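Metagenomic carboxyl esterase MGS0156 (Uncultured organism, PDB 5D8M) probably hydrolyses carboxylic ester bonds, as an esterase of alpha/beta-hydrolase-like fold. Local coordinates at residues A[134-139]-A[165-170]; A[155-160]-A[301-306]; A[160-165]-A[228-233]; A[237-240]-A[244-247]. All coordinates share one frame; numbering follows the deposited sequence. Where two conformers were deposited one is given.

Contact 1: A[134-139]-A[165-170]; sequences RNAAII and LEALVS
Ala136 and Ala167 face each other where the segments 134-139 and 165-170, on helices 132-143 and 159-170 of an alpha/beta-hydrolase-like fold, approach each other. Each methyl is directed at the opposing segment. The two CB atoms do not simply meet end on, because each also slides past the other onto main chain. Ala136 CB lies 3.7 Å from Ala167 CB and equally near the N and CA of Ala167, which places it over the backbone at the start of that residue. The CA atoms of Ala136 and Ala167, the nearest CA pair of the two segments, are consequently 4.5 Å apart, a separation that small side chains permit. Alanine suits both places because a lone methyl lets the backbones come this near. Between the two segments the touching is apolar, with no hydrogen bond.

Ala136 CB also reaches Glu166 C at 4.2 Å, one residue before Ala167 on the same helix. One turn on from Ala136, Ile139 points the same way but stays looser, with its CG2 4.6 Å from Ala167 CB. The torsion about its CA-CB bond (chi1 -65°) sets CG1 anti to the carbonyl carbon, and the side chain touches Asp163 and Val164, about one turn before Ala167 on helix 159-170. Asn135, on the neighbouring flank of helix 132-143, adds a polar tie, its ND2 bonding to Asp163 OD2 while its OD1 accepts from Gly127 N. Back at the alanine pair, Ala167 CB sits 3.8 Å from the carbonyl oxygen of Ala136.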
loop_
_atom_site.group_PDB
_atom_site.type_symbol
_atom_site.label_atom_id
_atom_site.label_comp_id
_atom_site.label_asym_id
_atom_site.label_seq_id
_atom_site.Cartn_x
_atom_site.Cartn_y
_atom_site.Cartn_z
ATOM N N ARG A 134 -16.658 3.612 6.606
ATOM C CA ARG A 134 -17.358 4.260 5.518
ATOM C C ARG A 134 -16.751 3.870 4.145
ATOM O O ARG A 134 -17.480 3.614 3.178
ATOM C CB ARG A 134 -17.343 5.773 5.715
ATOM C CG ARG A 134 -18.224 6.491 4.709
ATOM C CD ARG A 134 -18.443 7.942 5.081
ATOM N NE ARG A 134 -19.511 8.553 4.284
ATOM C CZ ARG A 134 -19.920 9.808 4.447
ATOM N NH1 ARG A 134 -19.336 10.577 5.358
ATOM N NH2 ARG A 134 -20.904 10.295 3.704
ATOM N N ASN A 135 -15.425 3.788 4.070
ATOM C CA ASN A 135 -14.769 3.419 2.813
ATOM C C ASN A 135 -14.932 1.944 2.484
ATOM O O ASN A 135 -15.010 1.572 1.316
ATOM C CB ASN A 135 -13.284 3.783 2.854
ATOM C CG ASN A 135 -13.058 5.258 2.629
ATOM O OD1 ASN A 135 -13.969 5.970 2.230
ATOM N ND2 ASN A 135 -11.842 5.718 2.856
ATOM N N ALA A 136 -14.970 1.110 3.515
ATOM C CA ALA A 136 -15.226 -0.320 3.347
ATOM C C ALA A 136 -16.567 -0.561 2.652
ATOM O O ALA A 136 -16.688 -1.467 1.828
ATOM C CB ALA A 136 -15.194 -1.027 4.698
ATOM N N ALA A 137 -17.579 0.236 2.988
ATOM C CA ALA A 137 -18.872 0.068 2.335
ATOM C C ALA A 137 -18.804 0.470 0.854
ATOM O O ALA A 137 -19.454 -0.140 -0.001
ATOM C CB ALA A 137 -19.956 0.859 3.075
ATOM N N ILE A 138 -18.024 1.502 0.552
ATOM C CA ILE A 138 -17.814 1.928 -0.828
ATOM C C ILE A 138 -17.192 0.791 -1.647
ATOM O O ILE A 138 -17.649 0.469 -2.754
ATOM C CB ILE A 138 -16.913 3.194 -0.879
ATOM C CG1 ILE A 138 -17.707 4.379 -0.335
ATOM C CG2 ILE A 138 -16.395 3.453 -2.309
ATOM C CD1 ILE A 138 -16.877 5.671 -0.087
ATOM N N ILE A 139 -16.166 0.176 -1.069
ATOM C CA ILE A 139 -15.436 -0.898 -1.721
ATOM C C ILE A 139 -16.354 -2.097 -1.955
ATOM O O ILE A 139 -16.404 -2.667 -3.060
ATOM C CB ILE A 139 -14.211 -1.296 -0.878
ATOM C CG1 ILE A 139 -13.222 -0.120 -0.827
ATOM C CG2 ILE A 139 -13.550 -2.526 -1.458
ATOM C CD1 ILE A 139 -12.188 -0.245 0.296
ATOM N N LEU A 165 -9.174 -4.432 4.344
ATOM C CA LEU A 165 -9.235 -5.455 5.397
ATOM C C LEU A 165 -10.514 -5.315 6.236
ATOM O O LEU A 165 -11.145 -6.313 6.592
ATOM C CB LEU A 165 -8.000 -5.378 6.315
ATOM C CG LEU A 165 -6.653 -5.768 5.685
ATOM C CD1 LEU A 165 -5.505 -5.856 6.737
ATOM C CD2 LEU A 165 -6.767 -7.076 4.872
ATOM N N GLU A 166 -10.895 -4.087 6.564
ATOM C CA GLU A 166 -12.123 -3.900 7.320
ATOM C C GLU A 166 -13.328 -4.358 6.500
ATOM O O GLU A 166 -14.273 -4.922 7.042
ATOM C CB GLU A 166 -12.283 -2.436 7.757
ATOM C CG GLU A 166 -11.156 -2.011 8.738
ATOM C CD GLU A 166 -11.555 -0.950 9.775
ATOM O OE1 GLU A 166 -12.715 -0.462 9.778
ATOM O OE2 GLU A 166 -10.683 -0.610 10.606
ATOM N N ALA A 167 -13.283 -4.121 5.193
ATOM C CA ALA A 167 -14.357 -4.582 4.309
ATOM C C ALA A 167 -14.441 -6.120 4.312
ATOM O O ALA A 167 -15.519 -6.698 4.435
ATOM C CB ALA A 167 -14.134 -4.051 2.892
ATOM N N LEU A 168 -13.298 -6.783 4.203
ATOM C CA LEU A 168 -13.274 -8.262 4.160
ATOM C C LEU A 168 -13.812 -8.862 5.450
ATOM O O LEU A 168 -14.489 -9.872 5.451
ATOM C CB LEU A 168 -11.846 -8.759 3.895
ATOM C CG LEU A 168 -11.369 -8.406 2.485
ATOM C CD1 LEU A 168 -9.941 -8.807 2.300
ATOM C CD2 LEU A 168 -12.240 -9.137 1.465
ATOM N N VAL A 169 -13.519 -8.206 6.559
ATOM C CA VAL A 169 -14.030 -8.635 7.842
ATOM C C VAL A 169 -15.516 -8.344 7.999
ATOM O O VAL A 169 -16.243 -9.118 8.614
ATOM C CB VAL A 169 -13.244 -7.967 8.992
ATOM C CG1 VAL A 169 -13.946 -8.193 10.326
ATOM C CG2 VAL A 169 -11.822 -8.529 9.038
ATOM N N SER A 170 -15.981 -7.229 7.447
ATOM C CA SER A 170 -17.386 -6.830 7.599
ATOM C C SER A 170 -18.344 -7.537 6.643
ATOM O O SER A 170 -19.511 -7.753 6.975
ATOM C CB SER A 170 -17.531 -5.321 7.397
ATOM O OG SER A 170 -16.860 -4.633 8.432
#

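Contact 2: A[155-160]-A[301-306]; sequences VTHSKG and AVAMPF
Ala303 lays its methyl over one face of the His157 imidazole, the tightest touch between segment 155-160 and the loop 301-306. Ala303 CB stands 3.8 Å from the ring centroid, 21° off the normal, a CH-pi contact shifted toward CD2, which it meets at 3.6 Å. Two further side chains come in obliquely. CG of the selenomethionine Met304 lies 4.0 Å from His157 CE1, and Val302 CG1 lies 4.1 Å from His157 NE2. The ring is carried out to them by CG standing anti to the backbone N (chi1 178°).

On the opposite face sits CB of the next residue, Ser158, 3.9 Å above the plane, so the ring is held between two aliphatic carbons. Its rotation is fixed further out by NE2, which bonds to the carbonyl oxygen of His299. In the loop, Asn320 bonds to Met304 O and Phe306 N, and Asp298 to Ala301 N.

The positive phi of Ser158 (57°), between strand and helix, is consistent with a nucleophile elbow as in alpha/beta hydrolases; Gly160 suits the tight turn, since a CB there would clash with His157 O. Exchanging His157 for an alanine would probably leave His299 O without its donor and open a gap against Ala303 and Met304. His157 NE2 thus donates to the backbone of His299, whose own NE2 is weakly hydrogen-bonded to Ser158 OG, tentatively because Ser158 has two conformers; this is consistent with the serine-histidine pair of a hydrolase.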
loop_
_atom_site.group_PDB
_atom_site.type_symbol
_atom_site.label_atom_id
_atom_site.label_comp_id
_atom_site.label_asym_id
_atom_site.label_seq_id
_atom_site.Cartn_x
_atom_site.Cartn_y
_atom_site.Cartn_z
ATOM N N VAL A 155 -5.136 -4.316 -4.947
ATOM C CA VAL A 155 -3.820 -3.723 -4.789
ATOM C C VAL A 155 -4.034 -2.378 -4.135
ATOM O O VAL A 155 -4.685 -1.501 -4.708
ATOM C CB VAL A 155 -3.083 -3.560 -6.123
ATOM C CG1 VAL A 155 -1.705 -2.968 -5.885
ATOM C CG2 VAL A 155 -2.962 -4.931 -6.819
ATOM N N THR A 156 -3.548 -2.251 -2.905
ATOM C CA THR A 156 -3.961 -1.170 -2.034
ATOM C C THR A 156 -2.751 -0.365 -1.622
ATOM O O THR A 156 -1.633 -0.889 -1.623
ATOM C CB THR A 156 -4.692 -1.735 -0.769
ATOM O OG1 THR A 156 -3.783 -2.519 0.025
ATOM C CG2 THR A 156 -5.830 -2.666 -1.169
ATOM N N HIS A 157 -2.968 0.901 -1.260
ATOM C CA HIS A 157 -1.882 1.766 -0.821
ATOM C C HIS A 157 -2.288 2.459 0.481
ATOM O O HIS A 157 -3.429 2.936 0.615
ATOM C CB HIS A 157 -1.545 2.804 -1.915
ATOM C CG HIS A 157 -0.459 3.773 -1.538
ATOM N ND1 HIS A 157 -0.659 5.137 -1.509
ATOM C CD2 HIS A 157 0.837 3.576 -1.195
ATOM C CE1 HIS A 157 0.467 5.740 -1.174
ATOM N NE2 HIS A 157 1.393 4.816 -0.985
ATOM N N SER A 158 -1.357 2.483 1.434
ATOM C CA SER A 158 -1.550 3.258 2.651
ATOM C C SER A 158 -2.828 2.854 3.408
ATOM O O SER A 158 -3.066 1.692 3.704
ATOM C CB SER A 158 -1.580 4.739 2.283
ATOM O OG SER A 158 -1.531 5.572 3.426
ATOM N N LYS A 159 -3.676 3.841 3.681
ATOM C CA LYS A 159 -4.937 3.568 4.380
ATOM C C LYS A 159 -5.881 2.649 3.574
ATOM O O LYS A 159 -6.777 1.992 4.133
ATOM C CB LYS A 159 -5.641 4.892 4.724
ATOM C CG LYS A 159 -6.931 4.712 5.552
ATOM C CD LYS A 159 -7.460 6.044 6.078
ATOM C CE LYS A 159 -8.930 5.922 6.489
ATOM N NZ LYS A 159 -9.806 5.680 5.265
ATOM N N GLY A 160 -5.693 2.611 2.258
ATOM C CA GLY A 160 -6.520 1.754 1.412
ATOM C C GLY A 160 -6.451 0.294 1.804
ATOM O O GLY A 160 -7.426 -0.464 1.677
ATOM N N ALA A 301 6.232 7.718 -3.795
ATOM C CA ALA A 301 6.876 7.231 -5.022
ATOM C C ALA A 301 6.479 5.796 -5.362
ATOM O O ALA A 301 6.382 5.423 -6.526
ATOM C CB ALA A 301 8.395 7.338 -4.896
ATOM N N VAL A 302 6.246 4.974 -4.351
ATOM C CA VAL A 302 5.985 3.562 -4.624
ATOM C C VAL A 302 4.639 3.353 -5.347
ATOM O O VAL A 302 4.431 2.311 -5.972
ATOM C CB VAL A 302 6.066 2.742 -3.293
ATOM C CG1 VAL A 302 4.846 3.040 -2.373
ATOM C CG2 VAL A 302 6.214 1.245 -3.581
ATOM N N ALA A 303 3.745 4.347 -5.354
ATOM C CA ALA A 303 2.394 4.075 -5.845
ATOM C C ALA A 303 1.622 5.239 -6.462
ATOM O O ALA A 303 0.688 5.004 -7.217
ATOM C CB ALA A 303 1.553 3.481 -4.700
HETATM N N MSE A 304 1.972 6.478 -6.111
HETATM C CA MSE A 304 1.214 7.658 -6.532
HETATM C C MSE A 304 2.074 8.558 -7.401
HETATM O O MSE A 304 2.942 9.266 -6.875
HETATM C CB MSE A 304 0.715 8.462 -5.307
HETATM C CG MSE A 304 -0.373 7.769 -4.505
HETATM SE SE MSE A 304 -2.123 8.063 -5.291
HETATM C CE MSE A 304 -2.437 9.924 -4.797
ATOM N N PRO A 305 1.828 8.557 -8.724
ATOM C CA PRO A 305 2.577 9.421 -9.629
ATOM C C PRO A 305 2.123 10.885 -9.542
ATOM O O PRO A 305 0.926 11.166 -9.587
ATOM C CB PRO A 305 2.258 8.841 -11.017
ATOM C CG PRO A 305 0.880 8.225 -10.855
ATOM C CD PRO A 305 0.854 7.701 -9.438
ATOM N N PHE A 306 3.086 11.797 -9.426
ATOM C CA PHE A 306 2.838 13.226 -9.531
ATOM C C PHE A 306 3.704 13.753 -10.672
ATOM O O PHE A 306 4.929 13.649 -10.610
ATOM C CB PHE A 306 3.195 13.966 -8.225
ATOM C CG PHE A 306 2.267 13.689 -7.078
ATOM C CD1 PHE A 306 2.419 12.559 -6.304
ATOM C CD2 PHE A 306 1.256 14.594 -6.754
ATOM C CE1 PHE A 306 1.558 12.306 -5.242
ATOM C CE2 PHE A 306 0.402 14.352 -5.693
ATOM C CZ PHE A 306 0.549 13.194 -4.947
#

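Contact 3: A[160-165]-A[228-233]; sequences GAVDVL and AYRLRF
The guanidinium of Arg230 has Val162 over one face, its CB 3.6 Å above the plane and over the centre of the group. Phe233 CD2 lies in the same plane at one edge. NH1 in turn lies in the plane of the Tyr229 ring, at its edge. Phe233 has Arg230 NH2 over one face, 3.3 Å above the ring plane and displaced toward the rim. At the edge of the same phenyl ring, near its plane, Leu165 O approaches CZ at 3.8 Å.

Between helices the closest pair is Val162 CG1 and Arg230 NE, 3.5 Å apart. Arg230 reaches it by folding back: bends at chi2 (-97°) and chi3 (52°) turn the guanidinium broadside to valine, a branched side chain whose CB and both methyls meet it. Further along helix 159-170, Leu165 CB touches Phe233 CE2 at 4.2 Å.

Helix 159-170 follows the probable nucleophile elbow in this alpha/beta-hydrolase-like fold, and helix 227-236, which leads on toward strand 244-248, packs against it. The polar tips find partners nearby: NH1 of Arg230 bonds to Ser224 O, and NH2 forms a salt bridge with Glu166 OE2. These two grips fix the plane's rotation, and the buried arginine probably offsets the charge of the equally buried Glu166. Replacing Arg230 with a leucine would probably leave the Glu166 carboxylate without its counter-charge and Ser224 O without its donor. A chi1 of 172° swings the Phe233 ring away from its own N and toward helix 159-170, where it also touches Val169.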
loop_
_atom_site.group_PDB
_atom_site.type_symbol
_atom_site.label_atom_id
_atom_site.label_comp_id
_atom_site.label_asym_id
_atom_site.label_seq_id
_atom_site.Cartn_x
_atom_site.Cartn_y
_atom_site.Cartn_z
ATOM N N GLY A 160 -5.693 2.611 2.258
ATOM C CA GLY A 160 -6.520 1.754 1.412
ATOM C C GLY A 160 -6.451 0.294 1.804
ATOM O O GLY A 160 -7.426 -0.464 1.677
ATOM N N ALA A 161 -5.282 -0.111 2.296
ATOM C CA ALA A 161 -5.095 -1.489 2.711
ATOM C C ALA A 161 -6.015 -1.851 3.860
ATOM O O ALA A 161 -6.566 -2.941 3.891
ATOM C CB ALA A 161 -3.623 -1.735 3.108
ATOM N N VAL A 162 -6.196 -0.943 4.810
ATOM C CA VAL A 162 -7.011 -1.305 5.956
ATOM C C VAL A 162 -8.469 -0.976 5.710
ATOM O O VAL A 162 -9.320 -1.620 6.302
ATOM C CB VAL A 162 -6.502 -0.645 7.244
ATOM C CG1 VAL A 162 -5.104 -1.206 7.551
ATOM C CG2 VAL A 162 -6.437 0.852 7.107
ATOM N N ASP A 163 -8.757 -0.043 4.797
ATOM C CA ASP A 163 -10.110 0.085 4.254
ATOM C C ASP A 163 -10.559 -1.298 3.709
ATOM O O ASP A 163 -11.652 -1.767 3.997
ATOM C CB ASP A 163 -10.175 1.134 3.129
ATOM C CG ASP A 163 -10.029 2.584 3.617
ATOM O OD1 ASP A 163 -10.053 2.865 4.851
ATOM O OD2 ASP A 163 -9.901 3.465 2.723
ATOM N N VAL A 164 -9.691 -1.970 2.950
ATOM C CA VAL A 164 -10.043 -3.266 2.355
ATOM C C VAL A 164 -10.129 -4.377 3.412
ATOM O O VAL A 164 -11.079 -5.164 3.400
ATOM C CB VAL A 164 -9.037 -3.664 1.234
ATOM C CG1 VAL A 164 -9.214 -5.123 0.811
ATOM C CG2 VAL A 164 -9.234 -2.765 0.003
ATOM N N LEU A 165 -9.174 -4.432 4.344
ATOM C CA LEU A 165 -9.235 -5.455 5.397
ATOM C C LEU A 165 -10.514 -5.315 6.236
ATOM O O LEU A 165 -11.145 -6.313 6.592
ATOM C CB LEU A 165 -8.000 -5.378 6.315
ATOM C CG LEU A 165 -6.653 -5.768 5.685
ATOM C CD1 LEU A 165 -5.505 -5.856 6.737
ATOM C CD2 LEU A 165 -6.767 -7.076 4.872
ATOM N N ALA A 228 -3.138 2.102 18.257
ATOM C CA ALA A 228 -4.005 1.409 19.205
ATOM C C ALA A 228 -5.241 0.823 18.498
ATOM O O ALA A 228 -5.598 -0.333 18.678
ATOM C CB ALA A 228 -4.422 2.354 20.320
ATOM N N TYR A 229 -5.868 1.622 17.655
ATOM C CA TYR A 229 -7.038 1.160 16.933
ATOM C C TYR A 229 -6.731 0.005 15.973
ATOM O O TYR A 229 -7.427 -1.010 15.948
ATOM C CB TYR A 229 -7.638 2.325 16.169
ATOM C CG TYR A 229 -8.978 2.014 15.558
ATOM C CD1 TYR A 229 -10.146 2.146 16.305
ATOM C CD2 TYR A 229 -9.080 1.604 14.239
ATOM C CE1 TYR A 229 -11.381 1.871 15.746
ATOM C CE2 TYR A 229 -10.301 1.331 13.675
ATOM C CZ TYR A 229 -11.451 1.469 14.424
ATOM O OH TYR A 229 -12.673 1.191 13.850
ATOM N N ARG A 230 -5.690 0.177 15.173
ATOM C CA ARG A 230 -5.303 -0.808 14.175
ATOM C C ARG A 230 -4.814 -2.137 14.798
ATOM O O ARG A 230 -5.120 -3.196 14.275
ATOM C CB ARG A 230 -4.225 -0.216 13.254
ATOM C CG ARG A 230 -4.742 0.929 12.350
ATOM C CD ARG A 230 -5.132 0.464 10.917
ATOM N NE ARG A 230 -6.055 -0.671 10.917
ATOM C CZ ARG A 230 -7.384 -0.579 10.865
ATOM N NH1 ARG A 230 -7.989 0.605 10.763
ATOM N NH2 ARG A 230 -8.119 -1.677 10.857
ATOM N N LEU A 231 -4.064 -2.068 15.894
ATOM C CA LEU A 231 -3.610 -3.280 16.597
ATOM C C LEU A 231 -4.786 -4.021 17.235
ATOM O O LEU A 231 -4.840 -5.246 17.215
ATOM C CB LEU A 231 -2.582 -2.938 17.670
ATOM C CG LEU A 231 -1.197 -2.622 17.097
ATOM C CD1 LEU A 231 -0.261 -2.191 18.195
ATOM C CD2 LEU A 231 -0.637 -3.818 16.345
ATOM N N ARG A 232 -5.723 -3.265 17.787
ATOM C CA ARG A 232 -6.929 -3.832 18.369
ATOM C C ARG A 232 -7.786 -4.557 17.309
ATOM O O ARG A 232 -8.346 -5.627 17.572
ATOM C CB ARG A 232 -7.737 -2.728 19.060
ATOM C CG ARG A 232 -9.193 -3.066 19.268
ATOM C CD ARG A 232 -9.540 -3.141 20.710
ATOM N NE ARG A 232 -9.467 -1.840 21.364
ATOM C CZ ARG A 232 -9.846 -1.626 22.624
ATOM N NH1 ARG A 232 -10.323 -2.627 23.352
ATOM N NH2 ARG A 232 -9.741 -0.417 23.155
ATOM N N PHE A 233 -7.884 -3.974 16.118
ATOM C CA PHE A 233 -8.586 -4.616 15.011
ATOM C C PHE A 233 -7.995 -5.983 14.724
ATOM O O PHE A 233 -8.729 -6.951 14.558
ATOM C CB PHE A 233 -8.518 -3.765 13.749
ATOM C CG PHE A 233 -9.059 -4.443 12.521
ATOM C CD1 PHE A 233 -10.418 -4.490 12.287
ATOM C CD2 PHE A 233 -8.201 -4.997 11.577
ATOM C CE1 PHE A 233 -10.927 -5.087 11.127
ATOM C CE2 PHE A 233 -8.709 -5.594 10.427
ATOM C CZ PHE A 233 -10.060 -5.625 10.201
#

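Contact 4: A[237-240]-A[244-247]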
loop_
_atom_site.group_PDB
_atom_site.type_symbol
_atom_site.label_atom_id
_atom_site.label_comp_id
_atom_site.label_asym_id
_atom_site.label_seq_id
_atom_site.Cartn_x
_atom_site.Cartn_y
_atom_site.Cartn_z
ATOM N N HIS A 237 -10.137 -9.500 15.249
ATOM C CA HIS A 237 -10.750 -10.094 14.064
ATOM C C HIS A 237 -9.759 -10.900 13.254
ATOM O O HIS A 237 -8.783 -10.363 12.753
ATOM C CB HIS A 237 -11.368 -9.003 13.162
ATOM C CG HIS A 237 -12.348 -8.126 13.873
ATOM N ND1 HIS A 237 -13.639 -8.519 14.139
ATOM C CD2 HIS A 237 -12.215 -6.889 14.404
ATOM C CE1 HIS A 237 -14.265 -7.561 14.796
ATOM N NE2 HIS A 237 -13.425 -6.557 14.968
ATOM N N ARG A 238 -10.031 -12.186 13.099
ATOM C CA ARG A 238 -9.305 -12.992 12.141
ATOM C C ARG A 238 -9.511 -12.453 10.726
ATOM O O ARG A 238 -10.631 -12.124 10.343
ATOM C CB ARG A 238 -9.767 -14.448 12.212
ATOM C CG ARG A 238 -8.879 -15.326 13.038
ATOM N N LEU A 239 -8.445 -12.357 9.943
ATOM C CA LEU A 239 -8.620 -12.021 8.536
ATOM C C LEU A 239 -9.153 -13.267 7.839
ATOM O O LEU A 239 -8.763 -14.372 8.199
ATOM C CB LEU A 239 -7.314 -11.558 7.913
ATOM C CG LEU A 239 -6.681 -10.330 8.576
ATOM C CD1 LEU A 239 -5.400 -9.980 7.852
ATOM C CD2 LEU A 239 -7.654 -9.135 8.533
ATOM N N PRO A 240 -10.077 -13.102 6.875
ATOM C CA PRO A 240 -10.636 -14.292 6.204
ATOM C C PRO A 240 -9.544 -15.176 5.604
ATOM O O PRO A 240 -8.733 -14.680 4.836
ATOM C CB PRO A 240 -11.520 -13.698 5.101
ATOM C CG PRO A 240 -11.945 -12.359 5.656
ATOM C CD PRO A 240 -10.777 -11.863 6.490
ATOM N N ARG A 244 -5.806 -14.656 0.047
ATOM C CA ARG A 244 -4.357 -14.619 0.237
ATOM C C ARG A 244 -3.875 -13.178 0.418
ATOM O O ARG A 244 -4.330 -12.283 -0.286
ATOM C CB ARG A 244 -3.650 -15.263 -0.940
ATOM C CG ARG A 244 -4.205 -16.634 -1.295
ATOM C CD ARG A 244 -3.471 -17.729 -0.603
ATOM N NE ARG A 244 -2.518 -18.345 -1.523
ATOM C CZ ARG A 244 -2.809 -19.330 -2.372
ATOM N NH1 ARG A 244 -4.036 -19.848 -2.425
ATOM N NH2 ARG A 244 -1.859 -19.801 -3.169
ATOM N N TYR A 245 -2.945 -12.962 1.346
ATOM C CA TYR A 245 -2.449 -11.618 1.621
ATOM C C TYR A 245 -0.975 -11.500 1.258
ATOM O O TYR A 245 -0.190 -12.439 1.464
ATOM C CB TYR A 245 -2.678 -11.261 3.099
ATOM C CG TYR A 245 -4.124 -11.449 3.498
ATOM C CD1 TYR A 245 -5.064 -10.456 3.261
ATOM C CD2 TYR A 245 -4.558 -12.635 4.077
ATOM C CE1 TYR A 245 -6.393 -10.638 3.600
ATOM C CE2 TYR A 245 -5.881 -12.823 4.420
ATOM C CZ TYR A 245 -6.797 -11.825 4.181
ATOM O OH TYR A 245 -8.131 -12.023 4.537
ATOM N N TYR A 246 -0.614 -10.345 0.714
ATOM C CA TYR A 246 0.747 -10.080 0.283
ATOM C C TYR A 246 1.112 -8.663 0.662
ATOM O O TYR A 246 0.265 -7.769 0.587
ATOM C CB TYR A 246 0.899 -10.258 -1.238
ATOM C CG TYR A 246 0.345 -11.568 -1.780
ATOM C CD1 TYR A 246 -1.005 -11.694 -2.091
ATOM C CD2 TYR A 246 1.180 -12.656 -2.013
ATOM C CE1 TYR A 246 -1.524 -12.894 -2.607
ATOM C CE2 TYR A 246 0.680 -13.849 -2.529
ATOM C CZ TYR A 246 -0.671 -13.959 -2.816
ATOM O OH TYR A 246 -1.166 -15.110 -3.336
ATOM N N SER A 247 2.369 -8.434 1.038
ATOM C CA SER A 247 2.747 -7.090 1.472
ATOM C C SER A 247 4.100 -6.669 0.904
ATOM O O SER A 247 5.052 -7.477 0.848
ATOM C CB SER A 247 2.799 -7.013 3.010
ATOM O OG SER A 247 1.546 -7.370 3.599
#
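Tyr245 drives its ring toward the loop 237-240, where its hydroxyl is closely surrounded. OH donates to Pro240 O at 2.7 Å, and the bond is well placed: the hydroxyl lies in the carbonyl plane, on a lone pair, with a C=O...O angle of 127°. Around the same hydroxyl Pro240 CD closes to 3.3 Å and Leu239 CB to 3.5 Å, so one polar atom is satisfied in the midst of carbon. Pro240 N is close as well but has no hydrogen to share, so the bond is the one to Pro240 O.

Leu239 covers the ring itself. Its CD1 lies 4.3 Å above the plane, over the centre, a softer contact than that at the hydroxyl; Leu239 CB is nearer the phenol end, 3.8 Å from Tyr245 CZ. A chi1 of -54° sets Tyr245 CG anti to the carbonyl carbon and beside the N, and the ring extends from there to the loop. Leu165, Val181 and Ile286 also touch this tyrosine, a long, mostly apolar residue with one polar end.

The outer side is looser. His237 and Arg238 are exposed, and the Arg238 side chain is not modelled beyond CG, as expected of a mobile group. Arg244, also exposed, points away from the loop. Pro240 and Leu239 lie between these two regimes, partly exposed. Here the chain leaves helix 227-236 and enters strand 244-248, the returning half of a beta-alpha-beta crossover from the neighbouring parallel strand 178-184 in an alpha/beta-hydrolase-like sheet.

Overall arrangement
From the N terminus, helix 132-143 comes first, and contact 1 closes a loop with helix 159-170 around strand 151-157. Contact 2 opens inside that loop, at the end of the strand, and closes only at 301-306, so the two cross. Contact 3 starts further along helix 159-170 and ends on helix 227-236; it also crosses contact 1 but nests inside contact 2. Contact 4, a short closure into strand 244-248, follows contact 3 in series and likewise lies within contact 2. Helix 159-170 serves contacts 1, 2 and 3, and its Leu165 touches Tyr245 of contact 4. Together they join three helices, the parallel sheet and the loop after strand 290-293.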